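Side-chain contacts in ubiquitin-like-specific protease 2 (Saccharomyces cerevisiae, PDB 5LNB), which cleaves SUMO from modified proteins as a cysteine protease of the peptidase C48 (Ulp) family, the chain here holding its catalytic domain: residues Ser81-Tyr84 with Thr85-Ser89; Asp93-Ser96 with Asn97-Trp101; Lys225-Glu228 with Asn229-Glu232; Ser244-Phe247 with Thr248-Ile252. One frame throughout, in Å; residues are numbered along the deposited sequence.

Contact 1: Ser81-Tyr84 with Thr85-Ser89; sequences SFFY and TKLIS
Leu87 N reaches back one helical turn to Phe83 O, the shortest sound polar bond between the two segments at 2.8 Å. Lys86 N to Phe82 O and Ile88 N to Tyr84 O, the latter at 3.1 Å, continue the same i to i+4 ladder. Tyr84 carries most of the side-chain contact. With CG anti to the backbone N (chi1 -178°), its ring swings to the side where Ile88 follows: Ile88 CG2 sits over one face, displaced toward the rim and 4.2 Å from the ring centroid, a CH-pi contact, while Ile88 CD1 touches Tyr84 CE1 at 3.8 Å. This short helix, 82-87, is packed in the catalytic domain between strand 112-119 and helix 172-190, and the Tyr84 hydroxyl is hydrogen-bonded to Glu174 O on that second helix. Leu87 CD2 meets the Phe83 ring obliquely, 4.3 Å from Phe83 CE2, and both side chains touch Phe181. At the start of the helix a water donates to Ser81 O at 2.8 Å and also bonds Thr85 OG1. Beyond the last turn, Ser89 N and Ser89 OG both donate to Lys86 O, the hydroxyl on a lone pair in the carbonyl plane.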
loop_
_atom_site.group_PDB
_atom_site.type_symbol
_atom_site.label_atom_id
_atom_site.label_comp_id
_atom_site.label_asym_id
_atom_site.label_seq_id
_atom_site.Cartn_x
_atom_site.Cartn_y
_atom_site.Cartn_z
ATOM N N SER A 81 -0.728 -4.679 5.708
ATOM C CA SER A 81 -0.359 -3.725 6.751
ATOM C C SER A 81 0.192 -4.404 7.999
ATOM O O SER A 81 0.950 -3.779 8.747
ATOM C CB SER A 81 -1.561 -2.868 7.134
ATOM O OG SER A 81 -2.588 -3.666 7.685
ATOM N N PHE A 82 -0.163 -5.663 8.247
ATOM C CA PHE A 82 0.332 -6.332 9.444
ATOM C C PHE A 82 1.807 -6.698 9.368
ATOM O O PHE A 82 2.397 -6.972 10.416
ATOM C CB PHE A 82 -0.505 -7.576 9.738
ATOM C CG PHE A 82 -1.923 -7.261 10.102
ATOM C CD1 PHE A 82 -2.902 -7.187 9.122
ATOM C CD2 PHE A 82 -2.277 -7.007 11.419
ATOM C CE1 PHE A 82 -4.209 -6.895 9.449
ATOM C CE2 PHE A 82 -3.589 -6.711 11.754
ATOM C CZ PHE A 82 -4.554 -6.654 10.767
ATOM N N PHE A 83 2.427 -6.672 8.181
ATOM C CA PHE A 83 3.852 -6.979 8.091
ATOM C C PHE A 83 4.687 -6.028 8.948
ATOM O O PHE A 83 5.462 -6.463 9.813
ATOM C CB PHE A 83 4.317 -6.937 6.632
ATOM C CG PHE A 83 5.814 -6.985 6.477
ATOM C CD1 PHE A 83 6.497 -8.180 6.589
ATOM C CD2 PHE A 83 6.538 -5.829 6.234
ATOM C CE1 PHE A 83 7.878 -8.226 6.442
ATOM C CE2 PHE A 83 7.920 -5.866 6.098
ATOM C CZ PHE A 83 8.586 -7.065 6.200
ATOM N N TYR A 84 4.559 -4.715 8.714
ATOM C CA TYR A 84 5.399 -3.776 9.454
ATOM C C TYR A 84 5.154 -3.898 10.946
ATOM O O TYR A 84 6.100 -3.911 11.742
ATOM C CB TYR A 84 5.153 -2.339 8.989
ATOM C CG TYR A 84 6.021 -1.323 9.694
ATOM C CD1 TYR A 84 5.588 -0.704 10.864
ATOM C CD2 TYR A 84 7.258 -0.966 9.181
ATOM C CE1 TYR A 84 6.366 0.234 11.510
ATOM C CE2 TYR A 84 8.049 -0.033 9.816
ATOM C CZ TYR A 84 7.603 0.566 10.978
ATOM O OH TYR A 84 8.387 1.493 11.621
ATOM N N THR A 85 3.890 -4.009 11.345
ATOM C CA THR A 85 3.578 -4.170 12.761
ATOM C C THR A 85 4.262 -5.404 13.340
ATOM O O THR A 85 4.783 -5.372 14.462
ATOM C CB THR A 85 2.067 -4.250 12.935
ATOM O OG1 THR A 85 1.481 -3.039 12.438
ATOM C CG2 THR A 85 1.696 -4.452 14.410
ATOM N N LYS A 86 4.270 -6.507 12.589
ATOM C CA LYS A 86 4.976 -7.691 13.062
ATOM C C LYS A 86 6.472 -7.423 13.130
ATOM O O LYS A 86 7.130 -7.771 14.118
ATOM C CB LYS A 86 4.675 -8.882 12.150
ATOM C CG LYS A 86 5.231 -10.222 12.635
ATOM C CD LYS A 86 4.503 -10.710 13.884
ATOM C CE LYS A 86 4.926 -12.123 14.250
ATOM N NZ LYS A 86 4.641 -12.404 15.674
ATOM N N LEU A 87 7.006 -6.762 12.100
ATOM C CA LEU A 87 8.431 -6.455 12.027
ATOM C C LEU A 87 8.950 -5.826 13.318
ATOM O O LEU A 87 9.976 -6.253 13.855
ATOM C CB LEU A 87 8.692 -5.532 10.835
ATOM C CG LEU A 87 10.140 -5.126 10.580
ATOM C CD1 LEU A 87 11.005 -6.364 10.350
ATOM C CD2 LEU A 87 10.202 -4.187 9.382
ATOM N N ILE A 88 8.253 -4.806 13.827
ATOM C CA ILE A 88 8.700 -4.035 14.986
ATOM C C ILE A 88 8.083 -4.536 16.286
ATOM O O ILE A 88 8.226 -3.878 17.322
ATOM C CB ILE A 88 8.394 -2.536 14.813
ATOM C CG1 ILE A 88 6.877 -2.303 14.838
ATOM C CG2 ILE A 88 8.987 -2.010 13.519
ATOM C CD1 ILE A 88 6.460 -0.873 15.171
ATOM N N SER A 89 7.364 -5.663 16.254
ATOM C CA SER A 89 6.686 -6.118 17.466
ATOM C C SER A 89 7.679 -6.393 18.584
ATOM O O SER A 89 7.374 -6.159 19.759
ATOM C CB SER A 89 5.860 -7.368 17.179
ATOM O OG SER A 89 6.703 -8.472 16.901
HETATM O O HOH W 1 1.908 -1.372 9.878
#

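Contact 2: Asp93-Ser96 with Asn97-Trp101; sequences DYYS and NVKKW
Asn97 starts the second segment with its backbone N shared between two carbonyls: Tyr94 O at 3.1 Å and Asp93 O, a weak bond at 3.5 Å. Its CB rests 3.3 Å from Tyr94 O, and with CG anti to the carbonyl carbon (chi1 -66°) the amide is carried back past Asp93 O; ND2 is hydrogen-bonded to Leu87 O and Asn90 O, earlier in the chain. Next, Val98 N bonds Tyr95 O at 3.0 Å, and Val98 CG2 lies 3.7 Å from that same oxygen. Lys99 CD meets the Tyr95 ring obliquely, 4.3 Å from Tyr95 CE2. The ends of both side chains meet Asp188 on helix 172-190, Lys99 NZ in a salt bridge and Tyr95 OH in a hydrogen bond. At Lys100 the backbone N donates to a water that itself donates to Ser96 O. The turn opens with Asp93 as N-cap: Ser96 N donates to OD1 at 3.1 Å, straight at the hydrogen (168°) but from well above the carboxylate plane (62° out of it). Bent backbone bonds, mostly i to i+3 with one weak i to i+4 bond, suggest a short, irregular helix that probably owes much of its hold to the cap and to charged and amide groups tied to neighbouring parts of the fold.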
loop_
_atom_site.group_PDB
_atom_site.type_symbol
_atom_site.label_atom_id
_atom_site.label_comp_id
_atom_site.label_asym_id
_atom_site.label_seq_id
_atom_site.Cartn_x
_atom_site.Cartn_y
_atom_site.Cartn_z
ATOM N N ASP A 93 15.138 -8.043 17.620
ATOM C CA ASP A 93 15.493 -8.869 16.471
ATOM C C ASP A 93 14.425 -8.747 15.390
ATOM O O ASP A 93 13.562 -9.621 15.254
ATOM C CB ASP A 93 15.661 -10.323 16.909
ATOM C CG ASP A 93 16.226 -11.214 15.811
ATOM O OD1 ASP A 93 16.194 -10.823 14.622
ATOM O OD2 ASP A 93 16.696 -12.321 16.144
ATOM N N TYR A 94 14.471 -7.657 14.623
ATOM C CA TYR A 94 13.423 -7.396 13.644
ATOM C C TYR A 94 13.214 -8.585 12.719
ATOM O O TYR A 94 12.075 -8.982 12.447
ATOM C CB TYR A 94 13.771 -6.150 12.830
ATOM C CG TYR A 94 13.725 -4.863 13.619
ATOM C CD1 TYR A 94 12.616 -4.531 14.385
ATOM C CD2 TYR A 94 14.804 -3.978 13.607
ATOM C CE1 TYR A 94 12.571 -3.344 15.111
ATOM C CE2 TYR A 94 14.769 -2.791 14.330
ATOM C CZ TYR A 94 13.648 -2.481 15.075
ATOM O OH TYR A 94 13.611 -1.306 15.787
ATOM N N TYR A 95 14.304 -9.168 12.220
ATOM C CA TYR A 95 14.163 -10.168 11.174
ATOM C C TYR A 95 13.506 -11.439 11.705
ATOM O O TYR A 95 12.614 -11.998 11.056
ATOM C CB TYR A 95 15.523 -10.473 10.545
ATOM C CG TYR A 95 15.381 -11.244 9.266
ATOM C CD1 TYR A 95 14.740 -10.686 8.167
ATOM C CD2 TYR A 95 15.853 -12.542 9.160
ATOM C CE1 TYR A 95 14.588 -11.398 6.996
ATOM C CE2 TYR A 95 15.706 -13.258 7.994
ATOM C CZ TYR A 95 15.083 -12.685 6.918
ATOM O OH TYR A 95 14.933 -13.411 5.760
ATOM N N SER A 96 13.921 -11.903 12.888
ATOM C CA SER A 96 13.290 -13.078 13.479
ATOM C C SER A 96 11.778 -12.936 13.558
ATOM O O SER A 96 11.061 -13.941 13.506
ATOM C CB SER A 96 13.846 -13.336 14.879
ATOM O OG SER A 96 15.204 -13.725 14.805
ATOM N N ASN A 97 11.276 -11.704 13.702
ATOM C CA ASN A 97 9.841 -11.499 13.865
ATOM C C ASN A 97 9.073 -11.906 12.612
ATOM O O ASN A 97 7.963 -12.438 12.710
ATOM C CB ASN A 97 9.546 -10.037 14.216
ATOM C CG ASN A 97 10.084 -9.641 15.577
ATOM O OD1 ASN A 97 10.270 -10.487 16.447
ATOM N ND2 ASN A 97 10.328 -8.344 15.771
ATOM N N VAL A 98 9.646 -11.668 11.431
ATOM C CA VAL A 98 8.950 -11.877 10.168
ATOM C C VAL A 98 9.608 -12.956 9.314
ATOM O O VAL A 98 9.283 -13.079 8.131
ATOM C CB VAL A 98 8.827 -10.564 9.373
ATOM C CG1 VAL A 98 7.910 -9.592 10.087
ATOM C CG2 VAL A 98 10.204 -9.936 9.143
ATOM N N LYS A 99 10.519 -13.755 9.876
ATOM C CA LYS A 99 11.191 -14.775 9.071
ATOM C C LYS A 99 10.192 -15.758 8.469
ATOM O O LYS A 99 10.253 -16.067 7.274
ATOM C CB LYS A 99 12.236 -15.520 9.900
ATOM C CG LYS A 99 13.015 -16.543 9.076
ATOM C CD LYS A 99 14.307 -16.948 9.747
ATOM C CE LYS A 99 15.031 -18.045 8.954
ATOM N NZ LYS A 99 15.297 -17.638 7.537
ATOM N N LYS A 100 9.264 -16.271 9.276
ATOM C CA LYS A 100 8.250 -17.160 8.717
ATOM C C LYS A 100 7.353 -16.413 7.741
ATOM O O LYS A 100 6.943 -16.965 6.714
ATOM C CB LYS A 100 7.423 -17.791 9.837
ATOM C CG LYS A 100 6.302 -18.683 9.341
ATOM C CD LYS A 100 5.429 -19.185 10.484
ATOM C CE LYS A 100 6.255 -19.886 11.553
ATOM N NZ LYS A 100 5.405 -20.761 12.417
ATOM N N TRP A 101 7.056 -15.149 8.046
ATOM C CA TRP A 101 6.255 -14.309 7.165
ATOM C C TRP A 101 6.799 -14.285 5.741
ATOM O O TRP A 101 6.031 -14.331 4.780
ATOM C CB TRP A 101 6.218 -12.889 7.724
ATOM C CG TRP A 101 5.130 -12.031 7.168
ATOM C CD1 TRP A 101 5.024 -11.539 5.894
ATOM C CD2 TRP A 101 4.002 -11.531 7.885
ATOM N NE1 TRP A 101 3.884 -10.776 5.775
ATOM C CE2 TRP A 101 3.242 -10.754 6.985
ATOM C CE3 TRP A 101 3.558 -11.664 9.204
ATOM C CZ2 TRP A 101 2.059 -10.124 7.363
ATOM C CZ3 TRP A 101 2.373 -11.035 9.575
ATOM C CH2 TRP A 101 1.642 -10.279 8.658
HETATM O O HOH W 2 9.046 -15.741 12.431
#

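Contact 3: Lys225-Glu228 with Asn229-Glu232; sequences KFFE and NPVE
Phe226 holds its CG anti to the backbone N (chi1 180°), which carries the ring forward to Pro230, whereas Phe227 has CG anti to the carbonyl carbon (chi1 -78°); both side chains cross the proline at about a right angle. Pro230 CA lies over one face of the Phe226 ring, toward its rim, 4.2 Å from the centroid and thus in CH-pi contact; Pro230 CB comes to 3.5 Å from Phe226 CE1. Pro230 CG meets the Phe227 ring obliquely, 4.2 Å from Phe227 CD1. The two phenylalanines also meet each other: Phe226 CD1 stands over the centre of the Phe227 ring, and Phe227 CG lies at the edge of the Phe226 ring. All this fills the junction where helix 215-228 gives way to helix 230-238, with Tyr112 of the central sheet edge-to-face against Phe226. Asn229 is the N-cap of the second helix, its OD1 accepting at 2.9 Å from Glu232 N, which lies 53° out of the amide's carbonyl plane, while its own N donates to Phe226 O at 3.2 Å. An alanine in place of Phe226 would take away the face on which Pro230 rests and is likely to open a gap between the proline, Phe227 and Tyr112. On the outer side Lys225 NZ forms a salt bridge with Glu228 OE1 whose hydrogen bond is weak, 3.3 Å; its stronger partner is Asp257.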
loop_
_atom_site.group_PDB
_atom_site.type_symbol
_atom_site.label_atom_id
_atom_site.label_comp_id
_atom_site.label_asym_id
_atom_site.label_seq_id
_atom_site.Cartn_x
_atom_site.Cartn_y
_atom_site.Cartn_z
ATOM N N LYS A 225 -2.491 6.049 -7.360
ATOM C CA LYS A 225 -1.892 6.932 -8.356
ATOM C C LYS A 225 -0.542 6.395 -8.817
ATOM O O LYS A 225 -0.237 6.397 -10.013
ATOM C CB LYS A 225 -1.746 8.344 -7.794
ATOM C CG LYS A 225 -1.028 9.315 -8.724
ATOM C CD LYS A 225 -1.782 9.528 -10.028
ATOM C CE LYS A 225 -3.218 9.977 -9.765
ATOM N NZ LYS A 225 -3.894 10.469 -11.006
ATOM N N PHE A 226 0.285 5.933 -7.877
ATOM C CA PHE A 226 1.595 5.404 -8.246
ATOM C C PHE A 226 1.472 4.323 -9.318
ATOM O O PHE A 226 2.221 4.321 -10.302
ATOM C CB PHE A 226 2.307 4.859 -7.002
ATOM C CG PHE A 226 3.671 4.283 -7.282
ATOM C CD1 PHE A 226 3.809 2.961 -7.712
ATOM C CD2 PHE A 226 4.819 5.053 -7.105
ATOM C CE1 PHE A 226 5.069 2.421 -7.970
ATOM C CE2 PHE A 226 6.083 4.523 -7.361
ATOM C CZ PHE A 226 6.213 3.202 -7.796
ATOM N N PHE A 227 0.512 3.411 -9.164
ATOM C CA PHE A 227 0.411 2.265 -10.060
ATOM C C PHE A 227 -0.443 2.521 -11.295
ATOM O O PHE A 227 -0.571 1.630 -12.136
ATOM C CB PHE A 227 -0.096 1.053 -9.298
ATOM C CG PHE A 227 0.965 0.411 -8.464
ATOM C CD1 PHE A 227 1.895 -0.437 -9.045
ATOM C CD2 PHE A 227 1.065 0.689 -7.111
ATOM C CE1 PHE A 227 2.892 -1.013 -8.284
ATOM C CE2 PHE A 227 2.052 0.115 -6.347
ATOM C CZ PHE A 227 2.975 -0.734 -6.932
ATOM N N GLU A 228 -0.994 3.720 -11.455
ATOM C CA GLU A 228 -1.438 4.097 -12.788
ATOM C C GLU A 228 -0.257 4.407 -13.708
ATOM O O GLU A 228 -0.399 4.293 -14.930
ATOM C CB GLU A 228 -2.406 5.280 -12.702
ATOM C CG GLU A 228 -3.651 4.923 -11.901
ATOM C CD GLU A 228 -4.621 6.085 -11.697
ATOM O OE1 GLU A 228 -4.189 7.266 -11.739
ATOM O OE2 GLU A 228 -5.826 5.800 -11.491
ATOM N N ASN A 229 0.914 4.773 -13.152
ATOM C CA ASN A 229 2.126 4.994 -13.941
ATOM C C ASN A 229 3.332 5.111 -13.010
ATOM O O ASN A 229 3.699 6.218 -12.591
ATOM C CB ASN A 229 1.999 6.244 -14.815
ATOM C CG ASN A 229 3.153 6.385 -15.805
ATOM O OD1 ASN A 229 4.263 5.915 -15.553
ATOM N ND2 ASN A 229 2.895 7.044 -16.928
ATOM N N PRO A 230 3.969 3.991 -12.662
ATOM C CA PRO A 230 5.056 4.033 -11.671
ATOM C C PRO A 230 6.281 4.812 -12.132
ATOM O O PRO A 230 6.814 5.631 -11.377
ATOM C CB PRO A 230 5.378 2.551 -11.455
ATOM C CG PRO A 230 4.091 1.849 -11.790
ATOM C CD PRO A 230 3.541 2.612 -12.950
ATOM N N VAL A 231 6.744 4.573 -13.359
ATOM C CA VAL A 231 7.913 5.301 -13.851
ATOM C C VAL A 231 7.671 6.804 -13.777
ATOM O O VAL A 231 8.520 7.568 -13.301
ATOM C CB VAL A 231 8.261 4.859 -15.284
ATOM C CG1 VAL A 231 9.317 5.790 -15.883
ATOM C CG2 VAL A 231 8.711 3.399 -15.306
ATOM N N GLU A 232 6.501 7.253 -14.234
ATOM C CA GLU A 232 6.216 8.685 -14.210
ATOM C C GLU A 232 6.130 9.210 -12.781
ATOM O O GLU A 232 6.655 10.289 -12.478
ATOM C CB GLU A 232 4.929 8.982 -14.969
ATOM C CG GLU A 232 4.614 10.458 -15.075
ATOM C CD GLU A 232 3.325 10.719 -15.834
ATOM O OE1 GLU A 232 2.255 10.251 -15.384
ATOM O OE2 GLU A 232 3.388 11.375 -16.890
#

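Contact 4: Ser244-Phe247 with Thr248-Ile252; sequences SKHF and TAKMI
Thr248 OG1 and Thr248 N both donate to Ser244 O, each at 2.9 Å, and this doubly gripped carbonyl is the tight end of the contact. The hydroxyl approaches from above the carbonyl plane. A chi1 of -57° sets OG1 anti to the carbonyl carbon of Thr248, turning it back toward Ser244, and it also makes a weak bond to Ser240 O, ahead of the helix. Ser244 is the N-cap of helix 245-255: its OG accepts from Phe247 N at 3.1 Å in a nearly straight bond. A valine at Thr248 would remove the hydroxyl, probably leaving Ser244 O with the backbone N alone of this pair of donors and Ser240 O without this weak partner. The exposed side is looser. Met251 sits at the edge of the Phe247 ring, CE 4.2 Å from Phe247 CE1 and SD 5.5 Å from the ring centroid, a Met-aromatic contact made near the ring plane. His246 and Lys250 merely brush, His246 CE1 to Lys250 CD at 4.4 Å, with Lys250 bonded through its backbone N to His246 O. Order at this helix start therefore seems to rest on capping and backbone bonds, while the outward side chains add a Met-aromatic edge contact and light apolar touches.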
loop_
_atom_site.group_PDB
_atom_site.type_symbol
_atom_site.label_atom_id
_atom_site.label_comp_id
_atom_site.label_asym_id
_atom_site.label_seq_id
_atom_site.Cartn_x
_atom_site.Cartn_y
_atom_site.Cartn_z
ATOM N N SER A 244 10.856 25.639 -6.990
ATOM C CA SER A 244 10.523 26.186 -5.687
ATOM C C SER A 244 9.486 25.314 -4.981
ATOM O O SER A 244 8.750 24.540 -5.601
ATOM C CB SER A 244 9.996 27.611 -5.832
ATOM O OG SER A 244 8.759 27.641 -6.533
ATOM N N LYS A 245 9.432 25.455 -3.655
ATOM C CA LYS A 245 8.426 24.742 -2.872
ATOM C C LYS A 245 7.018 25.025 -3.388
ATOM O O LYS A 245 6.158 24.135 -3.395
ATOM C CB LYS A 245 8.551 25.126 -1.395
ATOM C CG LYS A 245 7.409 24.624 -0.520
ATOM C CD LYS A 245 7.691 24.848 0.965
ATOM C CE LYS A 245 6.411 24.768 1.797
ATOM N NZ LYS A 245 5.585 23.561 1.477
ATOM N N HIS A 246 6.770 26.256 -3.842
ATOM C CA HIS A 246 5.434 26.630 -4.297
ATOM C C HIS A 246 5.117 26.025 -5.663
ATOM O O HIS A 246 4.021 25.498 -5.874
ATOM C CB HIS A 246 5.302 28.152 -4.326
ATOM C CG HIS A 246 4.016 28.636 -4.912
ATOM N ND1 HIS A 246 3.951 29.298 -6.120
ATOM C CD2 HIS A 246 2.743 28.561 -4.454
ATOM C CE1 HIS A 246 2.692 29.610 -6.381
ATOM N NE2 HIS A 246 1.939 29.173 -5.386
ATOM N N PHE A 247 6.057 26.099 -6.611
ATOM C CA PHE A 247 5.860 25.418 -7.888
ATOM C C PHE A 247 5.619 23.926 -7.674
ATOM O O PHE A 247 4.693 23.340 -8.251
ATOM C CB PHE A 247 7.067 25.648 -8.798
ATOM C CG PHE A 247 6.957 24.991 -10.141
ATOM C CD1 PHE A 247 7.158 23.628 -10.283
ATOM C CD2 PHE A 247 6.681 25.740 -11.267
ATOM C CE1 PHE A 247 7.070 23.018 -11.532
ATOM C CE2 PHE A 247 6.587 25.144 -12.516
ATOM C CZ PHE A 247 6.783 23.782 -12.650
ATOM N N THR A 248 6.433 23.299 -6.828
ATOM C CA THR A 248 6.310 21.860 -6.623
ATOM C C THR A 248 4.969 21.500 -5.992
ATOM O O THR A 248 4.345 20.500 -6.368
ATOM C CB THR A 248 7.461 21.360 -5.760
ATOM O OG1 THR A 248 8.702 21.714 -6.388
ATOM C CG2 THR A 248 7.377 19.847 -5.594
ATOM N N ALA A 249 4.508 22.304 -5.030
ATOM C CA ALA A 249 3.241 22.005 -4.376
ATOM C C ALA A 249 2.102 21.983 -5.389
ATOM O O ALA A 249 1.302 21.045 -5.405
ATOM C CB ALA A 249 2.976 23.016 -3.254
ATOM N N LYS A 250 2.029 22.995 -6.259
ATOM C CA LYS A 250 1.048 22.974 -7.343
ATOM C C LYS A 250 1.201 21.722 -8.202
ATOM O O LYS A 250 0.212 21.059 -8.540
ATOM C CB LYS A 250 1.187 24.223 -8.212
ATOM C CG LYS A 250 0.508 25.469 -7.675
ATOM C CD LYS A 250 0.575 26.576 -8.718
ATOM C CE LYS A 250 0.300 26.011 -10.115
ATOM N NZ LYS A 250 0.369 27.033 -11.198
ATOM N N MET A 251 2.437 21.402 -8.589
ATOM C CA MET A 251 2.686 20.238 -9.434
ATOM C C MET A 251 2.245 18.953 -8.738
ATOM O O MET A 251 1.543 18.127 -9.330
ATOM C CB MET A 251 4.170 20.187 -9.816
ATOM C CG MET A 251 4.664 18.848 -10.392
ATOM S SD MET A 251 6.392 18.933 -10.967
ATOM C CE MET A 251 7.248 19.402 -9.462
ATOM N N ILE A 252 2.633 18.778 -7.470
ATOM C CA ILE A 252 2.260 17.576 -6.728
ATOM C C ILE A 252 0.750 17.510 -6.522
ATOM O O ILE A 252 0.140 16.439 -6.619
ATOM C CB ILE A 252 3.016 17.520 -5.387
ATOM C CG1 ILE A 252 4.493 17.200 -5.621
ATOM C CG2 ILE A 252 2.367 16.506 -4.439
ATOM C CD1 ILE A 252 4.724 15.907 -6.367
#

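Contacts 1 and 3 are partly buried and contacts 2 and 4 lie at the surface. Contacts 1 and 2 belong to successive short helices that touch each other directly, and both pack against helix 172-190. Contact 3 is on the opposite side of the chain's centre from both, joining two helices end to end; contact 4 opens the following helix, about 8 Å away at the nearest atoms. The difference lies in the side chains: aromatic rings pack against aliphatic carbons in the two inner contacts, whereas the outer two rely on polar and looser side-chain contacts. Three of the four, contact 1 being the exception, include an N-cap.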